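Local coordinates for protein trehalose-6-phosphate phosphatase (Neosartorya fumigata, PDB 5DXN) that belongs to the trehalose-phosphatase family of the HAD clan and holds a magnesium ion at the strand ends of its alpha/beta core, at residues 13-18 / 55-60; 22-27 / 63-68; 108-113 / 183-188; 114-119 / 164-169; 213-218 / 241-246. All coordinates share one frame; numbering follows the deposited sequence.

Interaction 1: 13-18 / 55-60; sequences KQYRKA and AADPRN
Tyr15 and Asn60 are joined by a side-chain hydrogen bond: Asn60 ND2 donates to Tyr15 OH over 3.1 Å, nearly straight at 176°, with the hydroxyl in the amide plane, and also bonds Leu54 O. Ring and amide planes stand 54° apart, so the amide meets the hydroxyl without lying over the ring. A water bridges the same hydroxyl to Asp57; it sits a short 2.5 Å from Tyr15 OH and donates to Asp57 OD2 at 2.7 Å. Arg59 NH1 adds a weak, bent bond to Ala18 O at 2.9 Å. Within 55-60, an Asx turn (Arg59 N to Asp57 OD1, 2.9 Å) reinforces the type I turn from Asp57 to Asn60. Arg21 is the shared outside partner, bonded to Asn60 OD1, salt-bridged to Asp57 and in a cation-pi contact with Tyr15. The end of helix 8-17 is thus tied to the turn between helix 45-56 and strand 60-65, while Tyr15 packs on Phe23 of strand 21-26 and meets Phe211 of strand 211-216 edge-to-face.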
# COMPACT_ATOMS: atom_id res chain seq x y z
N LYS A 13 18.03 9.26 15.25
CA LYS A 13 18.74 8.45 16.22
C LYS A 13 18.48 6.96 16.05
O LYS A 13 19.40 6.15 16.16
CB LYS A 13 18.37 8.88 17.64
CG LYS A 13 19.08 8.06 18.69
CD LYS A 13 18.72 8.52 20.09
CE LYS A 13 19.71 7.95 21.11
NZ LYS A 13 19.29 8.26 22.51
N GLN A 14 17.25 6.57 15.73
CA GLN A 14 16.98 5.15 15.58
C GLN A 14 17.52 4.63 14.24
O GLN A 14 17.90 3.48 14.14
CB GLN A 14 15.49 4.87 15.71
CG GLN A 14 15.14 3.39 15.73
CD GLN A 14 15.84 2.60 16.83
OE1 GLN A 14 16.05 3.11 17.93
NE2 GLN A 14 16.19 1.36 16.53
N TYR A 15 17.53 5.50 13.25
CA TYR A 15 18.08 5.18 11.93
C TYR A 15 19.57 4.84 12.08
O TYR A 15 20.05 3.84 11.54
CB TYR A 15 17.87 6.35 10.96
CG TYR A 15 18.46 6.15 9.57
CD1 TYR A 15 17.68 5.61 8.55
CD2 TYR A 15 19.78 6.50 9.28
CE1 TYR A 15 18.20 5.44 7.29
CE2 TYR A 15 20.30 6.31 8.00
CZ TYR A 15 19.49 5.77 7.02
OH TYR A 15 19.95 5.56 5.73
N ARG A 16 20.27 5.65 12.86
CA ARG A 16 21.71 5.46 13.01
C ARG A 16 22.02 4.18 13.78
O ARG A 16 23.03 3.52 13.52
CB ARG A 16 22.35 6.67 13.71
CG ARG A 16 22.45 7.91 12.84
CD ARG A 16 23.15 9.04 13.58
NE ARG A 16 23.33 10.23 12.76
CZ ARG A 16 23.38 11.47 13.24
NH1 ARG A 16 23.25 11.68 14.54
NH2 ARG A 16 23.54 12.50 12.41
N LYS A 17 21.15 3.83 14.72
CA LYS A 17 21.31 2.66 15.56
C LYS A 17 20.92 1.35 14.86
O LYS A 17 21.48 0.28 15.13
CB LYS A 17 20.48 2.85 16.84
CG LYS A 17 20.54 1.74 17.86
CD LYS A 17 19.76 2.18 19.09
CE LYS A 17 19.61 1.06 20.11
NZ LYS A 17 18.75 1.49 21.26
N ALA A 18 19.99 1.43 13.91
CA ALA A 18 19.48 0.23 13.25
C ALA A 18 20.44 -0.44 12.25
O ALA A 18 21.00 0.22 11.38
CB ALA A 18 18.17 0.57 12.55
N ALA A 55 18.56 4.11 -1.31
CA ALA A 55 18.59 2.71 -1.72
C ALA A 55 20.02 2.21 -1.89
O ALA A 55 20.28 1.01 -1.91
CB ALA A 55 17.80 2.53 -2.99
N ALA A 56 20.96 3.15 -2.00
CA ALA A 56 22.37 2.79 -2.19
C ALA A 56 22.95 2.09 -0.97
O ALA A 56 23.90 1.31 -1.08
CB ALA A 56 23.17 4.03 -2.52
N ASP A 57 22.40 2.39 0.21
CA ASP A 57 22.83 1.78 1.46
C ASP A 57 22.24 0.38 1.56
O ASP A 57 21.02 0.23 1.57
CB ASP A 57 22.39 2.67 2.64
CG ASP A 57 22.90 2.19 3.99
OD1 ASP A 57 23.31 1.02 4.12
OD2 ASP A 57 22.87 3.00 4.95
N PRO A 58 23.10 -0.66 1.63
CA PRO A 58 22.58 -2.03 1.66
C PRO A 58 21.89 -2.40 2.97
O PRO A 58 21.24 -3.45 3.03
CB PRO A 58 23.84 -2.88 1.46
CG PRO A 58 24.93 -2.05 2.03
CD PRO A 58 24.57 -0.63 1.67
N ARG A 59 22.02 -1.57 4.00
CA ARG A 59 21.24 -1.75 5.22
C ARG A 59 19.76 -1.45 4.97
O ARG A 59 18.90 -1.90 5.72
CB ARG A 59 21.76 -0.84 6.35
CG ARG A 59 23.10 -1.27 6.97
CD ARG A 59 23.22 -0.74 8.41
NE ARG A 59 24.11 0.40 8.54
CZ ARG A 59 24.35 1.05 9.69
NH1 ARG A 59 23.77 0.67 10.82
NH2 ARG A 59 25.19 2.08 9.70
N ASN A 60 19.48 -0.66 3.93
CA ASN A 60 18.11 -0.23 3.66
C ASN A 60 17.38 -1.10 2.64
O ASN A 60 17.94 -1.44 1.60
CB ASN A 60 18.11 1.21 3.15
CG ASN A 60 18.65 2.18 4.18
OD1 ASN A 60 18.66 1.89 5.37
ND2 ASN A 60 19.04 3.35 3.74
O HOH W 1 22.30 5.63 4.87

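Interaction 2: 22-27 / 63-68; sequences LFMFDY and WIISGR. With MG (magnesium ion), chain B.
Met24 pairs with Trp63 and Phe25 with Ile64 in parallel register, the two short strands lying 4.7 Å apart at an angle of 27°. Three backbone hydrogen bonds hold them: Trp63 N to Phe23 O at 2.8 Å, Phe25 N to Trp63 O at 2.9 Å and Ile65 N to Phe25 O at 2.8 Å. On the face carrying Met24, Trp63 and Ile65, the contact is made by Met24 CB against Ile65 CD1, 3.9 Å apart, and by Leu22 CD1 against the indole CD1 of Trp63; helix 190-199 covers this side through Leu197. On the other face Ile64 CD1 comes to the edge of the Phe25 ring, in its plane, 3.9 Å from Phe25 CD2. These are central strands of the parallel part of the mixed, Rossmann-like sheet of the HAD core, and Asp26 opens what fits the family's DxDx(T/V) pattern. A first torsion of 174° carries its carboxylate to the magnesium ion, which Asp26 OD2 binds at 2.0 Å. Three waters, Asp28 O and Asp217 OD1 complete the six ligands. Asp26 OD1 accepts from one of those waters and is salt-bridged to Lys190, whereas Thr30 bonds to OD2. Past the strands, Tyr27 CB packs on Ser66, whose OG accepts from Arg68 N in an ST turn. Tyr27 N is buried here without a partner, and Arg68, beside the Tyr27 ring, forms a salt bridge to Asp28.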
# COMPACT_ATOMS: atom_id res chain seq x y z
N LEU A 22 13.79 -0.71 7.02
CA LEU A 22 12.75 -0.94 6.01
C LEU A 22 11.98 0.36 5.75
O LEU A 22 11.48 0.99 6.69
CB LEU A 22 11.82 -2.05 6.47
CG LEU A 22 10.56 -2.29 5.66
CD1 LEU A 22 10.94 -2.70 4.24
CD2 LEU A 22 9.69 -3.35 6.32
N PHE A 23 11.88 0.74 4.49
CA PHE A 23 11.13 1.92 4.08
C PHE A 23 9.98 1.52 3.18
O PHE A 23 10.20 0.84 2.17
CB PHE A 23 12.02 2.91 3.32
CG PHE A 23 13.09 3.54 4.17
CD1 PHE A 23 12.88 4.77 4.76
CD2 PHE A 23 14.29 2.88 4.39
CE1 PHE A 23 13.86 5.35 5.56
CE2 PHE A 23 15.28 3.44 5.20
CZ PHE A 23 15.06 4.69 5.77
N MET A 24 8.77 1.97 3.50
CA MET A 24 7.63 1.69 2.63
C MET A 24 6.94 3.01 2.31
O MET A 24 6.35 3.66 3.18
CB MET A 24 6.67 0.69 3.31
CG MET A 24 7.34 -0.63 3.58
SD MET A 24 6.31 -1.88 4.37
CE MET A 24 6.23 -1.26 6.04
N PHE A 25 7.08 3.45 1.06
CA PHE A 25 6.62 4.76 0.64
C PHE A 25 5.46 4.64 -0.33
O PHE A 25 5.64 4.04 -1.39
CB PHE A 25 7.71 5.55 -0.09
CG PHE A 25 8.93 5.84 0.72
CD1 PHE A 25 8.85 6.21 2.04
CD2 PHE A 25 10.17 5.78 0.13
CE1 PHE A 25 10.02 6.49 2.77
CE2 PHE A 25 11.33 6.08 0.85
CZ PHE A 25 11.25 6.43 2.15
N ASP A 26 4.32 5.22 0.01
CA ASP A 26 3.33 5.55 -1.02
C ASP A 26 3.95 6.58 -1.97
O ASP A 26 4.85 7.32 -1.56
CB ASP A 26 2.05 6.12 -0.37
CG ASP A 26 1.05 6.62 -1.38
OD1 ASP A 26 0.72 5.85 -2.30
OD2 ASP A 26 0.61 7.78 -1.27
N TYR A 27 3.50 6.62 -3.22
CA TYR A 27 4.01 7.60 -4.17
C TYR A 27 3.18 8.88 -4.21
O TYR A 27 3.57 9.90 -3.67
CB TYR A 27 4.09 7.01 -5.57
CG TYR A 27 4.66 8.02 -6.54
CD1 TYR A 27 5.98 8.41 -6.42
CD2 TYR A 27 3.88 8.59 -7.53
CE1 TYR A 27 6.53 9.35 -7.30
CE2 TYR A 27 4.42 9.52 -8.40
CZ TYR A 27 5.73 9.89 -8.28
OH TYR A 27 6.25 10.82 -9.15
N TRP A 63 11.00 0.44 -0.53
CA TRP A 63 9.87 0.05 -1.37
C TRP A 63 9.00 1.24 -1.77
O TRP A 63 8.70 2.13 -0.95
CB TRP A 63 9.04 -0.98 -0.63
CG TRP A 63 9.61 -2.32 -0.68
CD1 TRP A 63 10.53 -2.88 0.16
CD2 TRP A 63 9.31 -3.32 -1.67
NE1 TRP A 63 10.81 -4.16 -0.23
CE2 TRP A 63 10.07 -4.46 -1.35
CE3 TRP A 63 8.47 -3.35 -2.77
CZ2 TRP A 63 10.01 -5.63 -2.11
CZ3 TRP A 63 8.41 -4.51 -3.52
CH2 TRP A 63 9.19 -5.63 -3.20
N ILE A 64 8.61 1.26 -3.05
CA ILE A 64 7.66 2.24 -3.54
C ILE A 64 6.36 1.47 -3.77
O ILE A 64 6.37 0.46 -4.46
CB ILE A 64 8.16 2.94 -4.83
CG1 ILE A 64 9.62 3.39 -4.67
CG2 ILE A 64 7.22 4.10 -5.19
CD1 ILE A 64 9.85 4.32 -3.50
N ILE A 65 5.28 1.90 -3.14
CA ILE A 65 4.02 1.16 -3.20
C ILE A 65 2.96 2.05 -3.82
O ILE A 65 2.52 3.03 -3.21
CB ILE A 65 3.55 0.68 -1.82
CG1 ILE A 65 4.63 -0.16 -1.13
CG2 ILE A 65 2.27 -0.16 -1.97
CD1 ILE A 65 4.39 -0.36 0.36
N SER A 66 2.54 1.69 -5.02
CA SER A 66 1.74 2.58 -5.84
C SER A 66 0.60 1.89 -6.60
O SER A 66 0.69 0.72 -6.96
CB SER A 66 2.64 3.30 -6.84
OG SER A 66 1.90 4.27 -7.54
N GLY A 67 -0.43 2.66 -6.88
CA GLY A 67 -1.48 2.20 -7.77
C GLY A 67 -1.16 2.54 -9.20
O GLY A 67 -1.88 2.14 -10.12
N ARG A 68 -0.06 3.28 -9.40
CA ARG A 68 0.37 3.67 -10.73
C ARG A 68 0.61 2.47 -11.61
O ARG A 68 0.97 1.37 -11.15
CB ARG A 68 1.64 4.52 -10.66
CG ARG A 68 1.47 5.91 -10.10
CD ARG A 68 1.16 6.87 -11.20
NE ARG A 68 0.95 8.22 -10.70
CZ ARG A 68 0.53 9.23 -11.46
NH1 ARG A 68 0.29 9.02 -12.75
NH2 ARG A 68 0.36 10.43 -10.93
MG MG B . -1.03 8.58 -2.03
O HOH W 2 -1.13 7.43 -3.76
O HOH W 3 -2.22 7.22 -1.09
O HOH W 4 -2.68 9.74 -2.64

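Interaction 3: 108-113 / 183-188; sequences SDMGWQ and VRPTFV
Trp112 reaches Val183 and Pro185 with CG held between its backbone N and carbonyl carbon (chi1 56°), and Phe187 takes the same crowded position (chi1 65°) to turn its ring edge to Ser108. Met110 folds at chi2 and chi3, which brings its methyl to Pro185. The setting is the smaller alpha/beta domain, consistent with the cap of HAD proteins, in which the chain leading into helix 112-124 packs against strand 180-185 of a four-stranded antiparallel sheet. The six-membered ring of the indole does the touching. Trp112 CZ3 lies 3.6 Å from Val183 CG1, the two side chains running antiparallel alongside each other, and Trp112 CH2 is 3.4 Å from Val183 O. Trp112 CZ2 meets Pro185 CD at 3.8 Å, roughly at right angles. Pro185 CG is also 3.8 Å from Trp112 CZ2 and lies 3.9 Å from Met110 CE, touching both side chains. Val172 and Leu139 of the sheet also touch Trp112. No hydrogen bond crosses between the segments. Within 108-113, Asp109 OD1 accepts from Gly111 N in an Asx turn. Phe187 is covered on one face by Pro185 CB, while Ser108 OG sits in the ring plane at its edge, 3.7 Å from Phe187 CE2.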
# COMPACT_ATOMS: atom_id res chain seq x y z
N SER A 108 -1.65 -16.50 -8.30
CA SER A 108 -2.73 -16.66 -7.34
C SER A 108 -3.87 -17.53 -7.86
O SER A 108 -4.25 -17.45 -9.03
CB SER A 108 -3.28 -15.29 -6.93
OG SER A 108 -4.09 -15.38 -5.77
N ASP A 109 -4.41 -18.37 -6.98
CA ASP A 109 -5.62 -19.12 -7.28
C ASP A 109 -6.80 -18.16 -7.32
O ASP A 109 -7.19 -17.61 -6.29
CB ASP A 109 -5.85 -20.22 -6.24
CG ASP A 109 -6.94 -21.20 -6.65
OD1 ASP A 109 -7.61 -20.98 -7.67
OD2 ASP A 109 -7.11 -22.22 -5.93
N MET A 110 -7.35 -17.95 -8.52
CA MET A 110 -8.48 -17.05 -8.71
C MET A 110 -9.82 -17.80 -8.75
O MET A 110 -10.81 -17.30 -9.28
CB MET A 110 -8.30 -16.22 -9.98
CG MET A 110 -6.97 -15.47 -10.06
SD MET A 110 -6.67 -14.36 -8.67
CE MET A 110 -7.41 -12.83 -9.24
N GLY A 111 -9.83 -19.01 -8.19
CA GLY A 111 -11.03 -19.82 -8.14
C GLY A 111 -12.20 -19.19 -7.41
O GLY A 111 -13.34 -19.62 -7.57
N TRP A 112 -11.92 -18.18 -6.59
CA TRP A 112 -12.97 -17.47 -5.87
C TRP A 112 -13.91 -16.69 -6.79
O TRP A 112 -15.03 -16.38 -6.41
CB TRP A 112 -12.37 -16.49 -4.84
CG TRP A 112 -11.40 -15.50 -5.42
CD1 TRP A 112 -10.05 -15.63 -5.49
CD2 TRP A 112 -11.71 -14.22 -5.99
NE1 TRP A 112 -9.50 -14.52 -6.08
CE2 TRP A 112 -10.50 -13.63 -6.38
CE3 TRP A 112 -12.90 -13.52 -6.20
CZ2 TRP A 112 -10.44 -12.38 -6.99
CZ3 TRP A 112 -12.85 -12.28 -6.78
CH2 TRP A 112 -11.62 -11.71 -7.18
N GLN A 113 -13.45 -16.37 -8.00
CA GLN A 113 -14.22 -15.50 -8.87
C GLN A 113 -15.57 -16.10 -9.26
O GLN A 113 -16.56 -15.39 -9.42
CB GLN A 113 -13.39 -15.16 -10.12
CG GLN A 113 -12.12 -14.40 -9.74
CD GLN A 113 -11.35 -13.85 -10.92
OE1 GLN A 113 -11.61 -14.22 -12.07
NE2 GLN A 113 -10.41 -12.96 -10.65
N VAL A 183 -14.85 -6.88 -5.23
CA VAL A 183 -14.24 -8.01 -4.56
C VAL A 183 -12.86 -8.30 -5.16
O VAL A 183 -12.74 -8.56 -6.36
CB VAL A 183 -15.13 -9.25 -4.66
CG1 VAL A 183 -14.40 -10.44 -4.16
CG2 VAL A 183 -16.43 -9.04 -3.90
N ARG A 184 -11.83 -8.28 -4.31
CA ARG A 184 -10.43 -8.30 -4.75
C ARG A 184 -9.59 -9.21 -3.84
O ARG A 184 -9.92 -9.38 -2.68
CB ARG A 184 -9.86 -6.88 -4.73
CG ARG A 184 -10.65 -5.92 -3.81
CD ARG A 184 -9.77 -5.06 -2.92
NE ARG A 184 -9.63 -3.69 -3.43
CZ ARG A 184 -8.90 -2.74 -2.85
NH1 ARG A 184 -8.23 -2.98 -1.72
NH2 ARG A 184 -8.85 -1.53 -3.40
N PRO A 185 -8.49 -9.78 -4.36
CA PRO A 185 -7.64 -10.61 -3.51
C PRO A 185 -7.02 -9.76 -2.42
O PRO A 185 -6.91 -8.55 -2.61
CB PRO A 185 -6.57 -11.14 -4.47
CG PRO A 185 -7.13 -10.94 -5.83
CD PRO A 185 -8.02 -9.75 -5.76
N THR A 186 -6.64 -10.37 -1.31
CA THR A 186 -6.10 -9.60 -0.21
C THR A 186 -4.79 -8.92 -0.62
O THR A 186 -4.41 -7.91 -0.03
CB THR A 186 -5.89 -10.47 1.04
OG1 THR A 186 -5.18 -11.66 0.68
CG2 THR A 186 -7.21 -10.86 1.66
N PHE A 187 -4.11 -9.46 -1.63
CA PHE A 187 -2.79 -8.92 -1.95
C PHE A 187 -2.81 -7.53 -2.59
O PHE A 187 -1.75 -6.93 -2.79
CB PHE A 187 -1.97 -9.91 -2.83
CG PHE A 187 -2.53 -10.18 -4.21
CD1 PHE A 187 -2.54 -9.20 -5.20
CD2 PHE A 187 -2.97 -11.45 -4.55
CE1 PHE A 187 -3.02 -9.46 -6.47
CE2 PHE A 187 -3.45 -11.72 -5.83
CZ PHE A 187 -3.47 -10.73 -6.78
N VAL A 188 -3.98 -7.00 -2.90
CA VAL A 188 -4.07 -5.65 -3.45
C VAL A 188 -4.24 -4.61 -2.34
O VAL A 188 -4.26 -3.40 -2.58
CB VAL A 188 -5.22 -5.53 -4.46
CG1 VAL A 188 -5.30 -6.79 -5.32
CG2 VAL A 188 -6.51 -5.33 -3.74

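Interaction 4: 114-119 / 164-169; sequences KEVMEV and ETVAKR
Glu115 reaches across to Val166 and Arg169, and its chain changes partner along its length. Glu115 CB is 3.6 Å and Glu115 CG 3.5 Å from Val166 CG1. With CG anti to the backbone N (chi1 -161°) and the chain extended beyond it, the carboxylate arrives at the arginine, Glu115 CD only 3.0 Å from Arg169 NH2. Glu115 OE2 lies 3.8 Å from Thr165 CB and forms a salt bridge with Arg169 NH2 at 2.7 Å. Its hydrogen bond is weak, bent to 118°, and Glu115 OE1 lies over one face of the guanidinium, the two planes 56° apart. So close a face-on approach makes the detail of this pair doubtful. Next to it Val116 CG2 meets Val166 CG1 at 4.0 Å, crossing at about a right angle. Thr165 OG1 bonds to Met161 O of helix 151-164, against which Val119 also packs. An apolar contact flanked by one salt bridge joins helix 112-124 to the weakly bonded helix 166-169 in the smaller, cap-like alpha/beta domain.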
# COMPACT_ATOMS: atom_id res chain seq x y z
N LYS A 114 -15.62 -17.42 -9.36
CA LYS A 114 -16.84 -18.08 -9.80
C LYS A 114 -17.96 -17.88 -8.79
O LYS A 114 -19.11 -17.60 -9.16
CB LYS A 114 -16.60 -19.56 -10.05
CG LYS A 114 -15.93 -19.84 -11.39
CD LYS A 114 -15.67 -21.32 -11.60
CE LYS A 114 -16.88 -22.16 -11.21
NZ LYS A 114 -18.13 -21.67 -11.87
N GLU A 115 -17.64 -18.01 -7.52
CA GLU A 115 -18.65 -17.85 -6.49
C GLU A 115 -19.05 -16.39 -6.34
O GLU A 115 -20.19 -16.08 -6.01
CB GLU A 115 -18.17 -18.41 -5.15
CG GLU A 115 -19.31 -18.68 -4.19
CD GLU A 115 -18.89 -19.47 -2.97
OE1 GLU A 115 -17.68 -19.49 -2.65
OE2 GLU A 115 -19.77 -20.10 -2.34
N VAL A 116 -18.12 -15.47 -6.57
CA VAL A 116 -18.49 -14.07 -6.50
C VAL A 116 -19.46 -13.71 -7.62
O VAL A 116 -20.47 -13.04 -7.39
CB VAL A 116 -17.26 -13.14 -6.55
CG1 VAL A 116 -17.71 -11.72 -6.81
CG2 VAL A 116 -16.49 -13.25 -5.24
N MET A 117 -19.16 -14.19 -8.83
CA MET A 117 -20.04 -14.02 -9.98
C MET A 117 -21.44 -14.57 -9.70
O MET A 117 -22.43 -13.95 -10.06
CB MET A 117 -19.45 -14.70 -11.22
CG MET A 117 -18.21 -14.05 -11.77
SD MET A 117 -18.50 -12.33 -12.22
CE MET A 117 -19.71 -12.54 -13.54
N GLU A 118 -21.51 -15.71 -9.03
CA GLU A 118 -22.79 -16.29 -8.62
C GLU A 118 -23.60 -15.37 -7.70
O GLU A 118 -24.80 -15.16 -7.90
CB GLU A 118 -22.53 -17.63 -7.93
CG GLU A 118 -23.74 -18.32 -7.36
CD GLU A 118 -23.37 -19.62 -6.66
OE1 GLU A 118 -22.16 -19.95 -6.62
OE2 GLU A 118 -24.28 -20.30 -6.15
N VAL A 119 -22.94 -14.80 -6.70
CA VAL A 119 -23.61 -13.90 -5.78
C VAL A 119 -24.00 -12.60 -6.50
O VAL A 119 -25.11 -12.10 -6.35
CB VAL A 119 -22.72 -13.61 -4.56
CG1 VAL A 119 -23.32 -12.48 -3.70
CG2 VAL A 119 -22.53 -14.90 -3.73
N GLU A 164 -20.55 -14.61 4.35
CA GLU A 164 -20.92 -15.92 4.89
C GLU A 164 -20.56 -17.04 3.91
O GLU A 164 -20.72 -18.22 4.24
CB GLU A 164 -22.43 -15.97 5.26
CG GLU A 164 -23.40 -15.15 4.38
CD GLU A 164 -24.57 -14.53 5.18
OE1 GLU A 164 -25.62 -14.21 4.57
OE2 GLU A 164 -24.44 -14.35 6.41
N THR A 165 -20.04 -16.69 2.74
CA THR A 165 -19.63 -17.71 1.77
C THR A 165 -18.22 -17.49 1.22
O THR A 165 -17.26 -18.10 1.72
CB THR A 165 -20.64 -17.79 0.58
OG1 THR A 165 -20.70 -16.53 -0.10
CG2 THR A 165 -22.02 -18.16 1.09
N VAL A 166 -18.08 -16.63 0.21
CA VAL A 166 -16.82 -16.52 -0.52
C VAL A 166 -15.64 -16.16 0.39
O VAL A 166 -14.59 -16.82 0.33
CB VAL A 166 -16.91 -15.49 -1.70
CG1 VAL A 166 -18.07 -15.83 -2.61
CG2 VAL A 166 -17.07 -14.06 -1.21
N ALA A 167 -15.82 -15.17 1.25
CA ALA A 167 -14.73 -14.62 2.04
C ALA A 167 -14.30 -15.61 3.12
O ALA A 167 -13.20 -15.53 3.66
CB ALA A 167 -15.13 -13.29 2.66
N LYS A 168 -15.20 -16.55 3.41
CA LYS A 168 -14.97 -17.52 4.47
C LYS A 168 -13.92 -18.55 4.06
O LYS A 168 -13.23 -19.11 4.92
CB LYS A 168 -16.29 -18.20 4.83
CG LYS A 168 -16.23 -19.15 6.01
CD LYS A 168 -17.61 -19.26 6.65
CE LYS A 168 -17.73 -20.51 7.51
NZ LYS A 168 -16.55 -20.66 8.42
N ARG A 169 -13.79 -18.80 2.76
CA ARG A 169 -12.83 -19.81 2.30
C ARG A 169 -11.85 -19.34 1.23
O ARG A 169 -11.07 -20.14 0.70
CB ARG A 169 -13.58 -21.04 1.80
CG ARG A 169 -14.58 -20.77 0.70
CD ARG A 169 -15.67 -21.82 0.76
NE ARG A 169 -16.32 -22.07 -0.52
CZ ARG A 169 -17.61 -21.88 -0.75
NH1 ARG A 169 -18.40 -21.43 0.23
NH2 ARG A 169 -18.13 -22.15 -1.94

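Interaction 5: 213-218 / 241-246; sequences LCLGDD and VTVGAS. With MG (magnesium ion), chain B.
Leu215 and Val241 form the apolar centre, side by side and pointing the same way, with Leu215 CD2 3.6 Å from Val241 CB. Leu213 CD1 closes on Val241 CG2, also at 3.6 Å. Leu256 and Val262 from strand 254-256 and helix 259-270 cover this side. The backbones pair in parallel, Leu215 with Val241 and Gly216 with Thr242, at 23° between the short strands. Val241 N donates to Cys214 O at 2.9 Å, and Gly216 N to Val241 O at a longer 3.3 Å. Val243 N bonds to Gly216 O at 2.9 Å. These strands bracket helix 219-229 in a beta-alpha-beta crossover, and Asp218 is the N-cap of that helix. Farther out, Asp217 CB rests on Val243 CB, 3.9 Å away, while its carboxylate turns off to the magnesium ion. Asp217 OD1 binds the ion at 2.0 Å; Asp217 OD2 accepts from a metal-bound water, which also donates a longer bond to Asp218 OD2. On the opposite face of the strand from Val241, Thr242 OG1 donates to a water that in turn donates to Asp218 O, and Lys248 bonds both Thr242 OG1 and Asp217 O. One carboxylate therefore supplies a first-shell oxygen and, through water, a second-shell one, both at the end of a strand held by backbone bonds and apolar packing, consistent with a well-positioned metal ligand.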
# COMPACT_ATOMS: atom_id res chain seq x y z
N LEU A 213 10.11 2.85 8.40
CA LEU A 213 9.46 4.13 8.10
C LEU A 213 8.41 3.89 7.04
O LEU A 213 8.72 3.41 5.94
CB LEU A 213 10.48 5.19 7.64
CG LEU A 213 9.89 6.53 7.18
CD1 LEU A 213 9.04 7.20 8.33
CD2 LEU A 213 10.99 7.47 6.69
N CYS A 214 7.18 4.21 7.38
CA CYS A 214 6.06 3.90 6.50
C CYS A 214 5.28 5.19 6.31
O CYS A 214 4.84 5.78 7.30
CB CYS A 214 5.23 2.79 7.12
SG CYS A 214 3.76 2.43 6.16
N LEU A 215 5.14 5.64 5.06
CA LEU A 215 4.60 6.96 4.74
C LEU A 215 3.45 6.89 3.75
O LEU A 215 3.56 6.21 2.73
CB LEU A 215 5.70 7.85 4.15
CG LEU A 215 6.73 8.45 5.10
CD1 LEU A 215 8.05 8.66 4.42
CD2 LEU A 215 6.23 9.80 5.56
N GLY A 216 2.35 7.59 4.02
CA GLY A 216 1.29 7.69 3.03
C GLY A 216 0.35 8.83 3.36
O GLY A 216 0.40 9.36 4.47
N ASP A 217 -0.55 9.18 2.44
CA ASP A 217 -1.31 10.41 2.55
C ASP A 217 -2.83 10.24 2.59
O ASP A 217 -3.53 11.20 2.92
CB ASP A 217 -0.96 11.36 1.39
CG ASP A 217 -1.45 10.84 0.04
OD1 ASP A 217 -1.10 9.70 -0.34
OD2 ASP A 217 -2.20 11.56 -0.66
N ASP A 218 -3.35 9.07 2.26
CA ASP A 218 -4.82 8.93 2.22
C ASP A 218 -5.35 7.66 2.89
O ASP A 218 -4.61 6.92 3.53
CB ASP A 218 -5.34 9.04 0.76
CG ASP A 218 -5.04 7.82 -0.10
OD1 ASP A 218 -4.81 6.71 0.41
OD2 ASP A 218 -5.05 7.97 -1.35
N VAL A 241 3.85 7.29 9.51
CA VAL A 241 3.72 8.72 9.30
C VAL A 241 2.71 9.05 8.21
O VAL A 241 2.85 8.60 7.08
CB VAL A 241 5.09 9.33 8.93
CG1 VAL A 241 5.01 10.85 8.84
CG2 VAL A 241 6.20 8.87 9.90
N THR A 242 1.69 9.82 8.55
CA THR A 242 0.76 10.29 7.53
C THR A 242 1.21 11.64 7.01
O THR A 242 1.83 12.43 7.72
CB THR A 242 -0.70 10.38 8.06
OG1 THR A 242 -1.59 10.53 6.95
CG2 THR A 242 -0.85 11.55 9.00
N VAL A 243 0.94 11.89 5.74
CA VAL A 243 1.20 13.18 5.14
C VAL A 243 -0.10 13.97 5.14
O VAL A 243 -1.05 13.61 4.44
CB VAL A 243 1.75 13.03 3.72
CG1 VAL A 243 2.00 14.40 3.11
CG2 VAL A 243 3.02 12.20 3.76
N GLY A 244 -0.14 15.03 5.94
CA GLY A 244 -1.37 15.78 6.12
C GLY A 244 -1.33 16.67 7.34
O GLY A 244 -0.27 16.92 7.92
N ALA A 245 -2.50 17.14 7.74
CA ALA A 245 -2.62 18.09 8.84
C ALA A 245 -2.36 17.46 10.20
O ALA A 245 -2.56 16.27 10.39
CB ALA A 245 -4.00 18.72 8.81
N SER A 246 -1.93 18.29 11.16
CA SER A 246 -1.71 17.84 12.52
C SER A 246 -2.99 17.33 13.18
O SER A 246 -2.96 16.51 14.11
CB SER A 246 -1.12 18.98 13.35
OG SER A 246 -2.02 20.07 13.41
MG MG B . -1.03 8.58 -2.03
O HOH W 4 -2.68 9.74 -2.64
O HOH W 5 -3.35 8.67 5.79
O HOH W 3 -2.22 7.22 -1.09
O HOH W 2 -1.13 7.43 -3.76

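In the fold
Interactions 2 and 5 are the buried ones, on adjoining strands 21-26 and 211-216 of the large sheet. Their centres are 12 Å apart, Met24 N probably bonds to Leu213 O, and both end at the same magnesium ion, so apolar packing there gives way to metal ligands. Interaction 1 touches interaction 2 through Tyr15 and Phe23 but lies partly exposed, and relies on polar side chains and a water. Interactions 3 and 4 share helix 112-124 in the smaller domain, meeting where Val183 touches Val116; the first is almost wholly apolar, the second adds a surface salt bridge. Interaction 4, with its centre about 44 Å from that of interaction 1, is nested within the loop closed by interaction 3.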